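Local coordinates for solute-binding periplasmic protein of iron/siderophore ABC transporter (Yersinia pestis, PDB 6B2Y) that probably serves as the periplasmic substrate-binding component of an ABC transporter, capturing chelated iron or iron-siderophore complexes for uptake, at residues A[293-303]-A[376-384]. Residues are numbered along the deposited sequence; the frame is centred on the assembly and turned at random.
Sequences LGAQVTPEQAQ and PSGTYWIEA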
loop_
_atom_site.group_PDB
_atom_site.type_symbol
_atom_site.label_atom_id
_atom_site.label_comp_id
_atom_site.label_asym_id
_atom_site.label_seq_id
_atom_site.Cartn_x
_atom_site.Cartn_y
_atom_site.Cartn_z
ATOM N N LEU A 293 -7.908 -8.224 -7.371
ATOM C CA LEU A 293 -6.682 -8.699 -6.741
ATOM C C LEU A 293 -6.878 -8.696 -5.236
ATOM O O LEU A 293 -7.675 -7.908 -4.713
ATOM C CB LEU A 293 -5.473 -7.811 -7.094
ATOM C CG LEU A 293 -5.074 -7.715 -8.562
ATOM C CD1 LEU A 293 -4.229 -6.467 -8.812
ATOM C CD2 LEU A 293 -4.335 -8.968 -8.974
ATOM N N GLY A 294 -6.142 -9.576 -4.530
ATOM C CA GLY A 294 -6.161 -9.604 -3.082
ATOM C C GLY A 294 -6.088 -11.018 -2.524
ATOM O O GLY A 294 -5.860 -11.989 -3.241
ATOM N N ALA A 295 -6.306 -11.123 -1.206
ATOM C CA ALA A 295 -5.976 -12.343 -0.471
ATOM C C ALA A 295 -6.868 -13.516 -0.846
ATOM O O ALA A 295 -6.535 -14.655 -0.497
ATOM C CB ALA A 295 -6.057 -12.094 1.037
ATOM N N GLN A 296 -7.977 -13.268 -1.540
ATOM C CA GLN A 296 -8.904 -14.328 -1.922
ATOM C C GLN A 296 -9.037 -14.449 -3.431
ATOM O O GLN A 296 -9.943 -15.142 -3.920
ATOM C CB GLN A 296 -10.276 -14.086 -1.285
ATOM C CG GLN A 296 -10.256 -14.077 0.253
ATOM C CD GLN A 296 -11.614 -13.762 0.854
ATOM O OE1 GLN A 296 -12.270 -12.790 0.477
ATOM N NE2 GLN A 296 -12.054 -14.604 1.786
ATOM N N VAL A 297 -8.156 -13.807 -4.189
ATOM C CA VAL A 297 -8.221 -13.814 -5.643
ATOM C C VAL A 297 -7.260 -14.867 -6.177
ATOM O O VAL A 297 -6.109 -14.955 -5.731
ATOM C CB VAL A 297 -7.893 -12.422 -6.213
ATOM C CG1 VAL A 297 -7.792 -12.482 -7.724
ATOM C CG2 VAL A 297 -8.972 -11.442 -5.785
ATOM N N THR A 298 -7.743 -15.682 -7.129
ATOM C CA THR A 298 -6.932 -16.686 -7.802
ATOM C C THR A 298 -6.265 -16.086 -9.029
ATOM O O THR A 298 -6.741 -15.087 -9.574
ATOM C CB THR A 298 -7.806 -17.870 -8.229
ATOM O OG1 THR A 298 -8.688 -17.458 -9.285
ATOM C CG2 THR A 298 -8.630 -18.364 -7.066
ATOM N N PRO A 299 -5.165 -16.692 -9.501
ATOM C CA PRO A 299 -4.559 -16.219 -10.757
ATOM C C PRO A 299 -5.563 -16.064 -11.882
ATOM O O PRO A 299 -5.559 -15.033 -12.562
ATOM C CB PRO A 299 -3.511 -17.298 -11.058
ATOM C CG PRO A 299 -3.094 -17.782 -9.701
ATOM C CD PRO A 299 -4.354 -17.744 -8.859
ATOM N N GLU A 300 -6.463 -17.036 -12.068
ATOM C CA GLU A 300 -7.394 -16.972 -13.189
ATOM C C GLU A 300 -8.331 -15.774 -13.076
ATOM O O GLU A 300 -8.579 -15.081 -14.066
ATOM C CB GLU A 300 -8.197 -18.274 -13.289
ATOM C CG GLU A 300 -9.360 -18.204 -14.265
ATOM C CD GLU A 300 -10.718 -18.037 -13.576
ATOM O OE1 GLU A 300 -11.378 -16.994 -13.797
ATOM O OE2 GLU A 300 -11.130 -18.950 -12.819
ATOM N N GLN A 301 -8.856 -15.507 -11.874
ATOM C CA GLN A 301 -9.756 -14.368 -11.693
ATOM C C GLN A 301 -9.042 -13.045 -11.947
ATOM O O GLN A 301 -9.594 -12.140 -12.594
ATOM C CB GLN A 301 -10.327 -14.373 -10.282
ATOM C CG GLN A 301 -11.299 -15.506 -9.970
ATOM C CD GLN A 301 -11.554 -15.610 -8.483
ATOM O OE1 GLN A 301 -10.677 -15.308 -7.674
ATOM N NE2 GLN A 301 -12.760 -16.030 -8.110
ATOM N N ALA A 302 -7.838 -12.893 -11.398
ATOM C CA ALA A 302 -7.058 -11.685 -11.652
ATOM C C ALA A 302 -6.860 -11.490 -13.150
ATOM O O ALA A 302 -7.168 -10.423 -13.701
ATOM C CB ALA A 302 -5.714 -11.776 -10.929
ATOM N N GLN A 303 -6.380 -12.539 -13.825
ATOM C CA GLN A 303 -6.133 -12.471 -15.260
ATOM C C GLN A 303 -7.377 -12.056 -16.019
ATOM O O GLN A 303 -7.298 -11.247 -16.941
ATOM C CB GLN A 303 -5.634 -13.822 -15.765
ATOM C CG GLN A 303 -5.172 -13.810 -17.201
ATOM C CD GLN A 303 -4.048 -12.830 -17.412
ATOM O OE1 GLN A 303 -4.207 -11.813 -18.090
ATOM N NE2 GLN A 303 -2.896 -13.128 -16.825
ATOM N N PRO A 376 0.270 -16.533 3.680
ATOM C CA PRO A 376 0.021 -15.841 2.416
ATOM C C PRO A 376 -1.022 -16.587 1.599
ATOM O O PRO A 376 -1.126 -17.817 1.639
ATOM C CB PRO A 376 1.390 -15.845 1.722
ATOM C CG PRO A 376 2.185 -16.893 2.408
ATOM C CD PRO A 376 1.669 -16.970 3.815
ATOM N N SER A 377 -1.823 -15.824 0.869
ATOM C CA SER A 377 -2.832 -16.405 0.001
ATOM C C SER A 377 -3.187 -15.382 -1.057
ATOM O O SER A 377 -2.899 -14.194 -0.912
ATOM C CB SER A 377 -4.079 -16.826 0.783
ATOM O OG SER A 377 -4.621 -15.718 1.477
ATOM N N GLY A 378 -3.811 -15.859 -2.123
ATOM C CA GLY A 378 -4.349 -14.962 -3.124
ATOM C C GLY A 378 -3.330 -14.482 -4.145
ATOM O O GLY A 378 -2.249 -15.051 -4.328
ATOM N N THR A 379 -3.702 -13.396 -4.816
ATOM C CA THR A 379 -2.997 -12.904 -5.995
ATOM C C THR A 379 -2.866 -11.390 -5.888
ATOM O O THR A 379 -3.876 -10.681 -5.861
ATOM C CB THR A 379 -3.754 -13.284 -7.268
ATOM O OG1 THR A 379 -3.935 -14.708 -7.308
ATOM C CG2 THR A 379 -3.013 -12.806 -8.512
ATOM N N TYR A 380 -1.631 -10.893 -5.862
ATOM C CA TYR A 380 -1.400 -9.467 -5.675
ATOM C C TYR A 380 -0.732 -8.793 -6.868
ATOM O O TYR A 380 -0.522 -7.577 -6.836
ATOM C CB TYR A 380 -0.564 -9.247 -4.410
ATOM C CG TYR A 380 -1.304 -9.581 -3.142
ATOM C CD1 TYR A 380 -1.310 -10.878 -2.633
ATOM C CD2 TYR A 380 -2.000 -8.609 -2.446
ATOM C CE1 TYR A 380 -1.976 -11.187 -1.452
ATOM C CE2 TYR A 380 -2.669 -8.906 -1.266
ATOM C CZ TYR A 380 -2.660 -10.198 -0.783
ATOM O OH TYR A 380 -3.338 -10.488 0.394
ATOM N N TRP A 381 -0.401 -9.541 -7.915
ATOM C CA TRP A 381 0.113 -8.970 -9.151
ATOM C C TRP A 381 -0.151 -9.987 -10.250
ATOM O O TRP A 381 -0.381 -11.169 -9.972
ATOM C CB TRP A 381 1.605 -8.640 -9.043
ATOM C CG TRP A 381 2.427 -9.751 -8.493
ATOM C CD1 TRP A 381 2.916 -10.838 -9.179
ATOM C CD2 TRP A 381 2.871 -9.900 -7.141
ATOM N NE1 TRP A 381 3.639 -11.646 -8.333
ATOM C CE2 TRP A 381 3.626 -11.095 -7.077
ATOM C CE3 TRP A 381 2.708 -9.139 -5.972
ATOM C CZ2 TRP A 381 4.196 -11.554 -5.892
ATOM C CZ3 TRP A 381 3.292 -9.596 -4.798
ATOM C CH2 TRP A 381 4.025 -10.789 -4.766
ATOM N N ILE A 382 -0.126 -9.518 -11.498
ATOM C CA ILE A 382 -0.365 -10.403 -12.638
ATOM C C ILE A 382 0.102 -9.722 -13.917
ATOM O O ILE A 382 0.029 -8.496 -14.057
ATOM C CB ILE A 382 -1.858 -10.817 -12.717
ATOM C CG1 ILE A 382 -1.997 -12.171 -13.416
ATOM C CG2 ILE A 382 -2.691 -9.756 -13.419
ATOM C CD1 ILE A 382 -1.769 -13.338 -12.495
ATOM N N GLU A 383 0.594 -10.524 -14.858
ATOM C CA GLU A 383 0.890 -10.054 -16.201
ATOM C C GLU A 383 -0.220 -10.492 -17.147
ATOM O O GLU A 383 -0.703 -11.626 -17.068
ATOM C CB GLU A 383 2.230 -10.589 -16.713
ATOM C CG GLU A 383 3.217 -10.978 -15.645
ATOM C CD GLU A 383 4.500 -11.559 -16.225
ATOM O OE1 GLU A 383 4.890 -11.153 -17.343
ATOM O OE2 GLU A 383 5.117 -12.418 -15.557
ATOM N N ALA A 384 -0.619 -9.582 -18.028
ATOM C CA ALA A 384 -1.570 -9.873 -19.086
ATOM C C ALA A 384 -1.084 -11.038 -19.940
ATOM O O ALA A 384 -1.822 -12.004 -20.160
ATOM C CB ALA A 384 -1.794 -8.643 -19.947
#
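The T379 side chain wedges between V297 and A302, its methyl against A302 CB and its hydroxyl on V297 O. A chi1 of -56° sets OG1 beside the backbone N, which leaves CG2 anti to N and facing L293 CD2 and A302 CB, the latter 3.8 Å from CG2. OG1 donates to V297 O at 2.7 Å, approaching from above the carbonyl plane and not along a lone pair; P299 CD lies against T379 OG1. The backbone of T379 completes the grip as a single antiparallel bridge, a hydrogen-bonded pair with G294: G294 N meets T379 O at 2.9 Å, and T379 N returns to G294 O. That oxygen also accepts from V297 N, which closes the type I turn 294-297, and its two donors come from opposite faces of the carbonyl plane. G378, at positive phi, presses its CA against the turn in CA-H...O contacts to V297 O (3.1 Å) and G294 O. Beyond it, S377 OG binds A295 O in the carbonyl plane, on a lone pair, while the ring of Y380 sets one face under the G294 carbonyl carbon, near the ring's rim. At the far end Q303, bent at chi2 (59°), brings NE2 straight onto E383 O at 2.7 Å (174° at the hydrogen), with I382 packed crosswise beside the amide; Q303 OE1 is bonded by NE2 of Q307. A capping box of T298 and Q301 starts the helix. The example illustrates how bridge and hydroxyls stitch the loop before edge strand 381-383 to the turn before a capped helix, and the Q303 amide ties helix to strand. The turn also meets helix 93-102, consistent with a junction between the two lobes of a periplasmic binding protein fold.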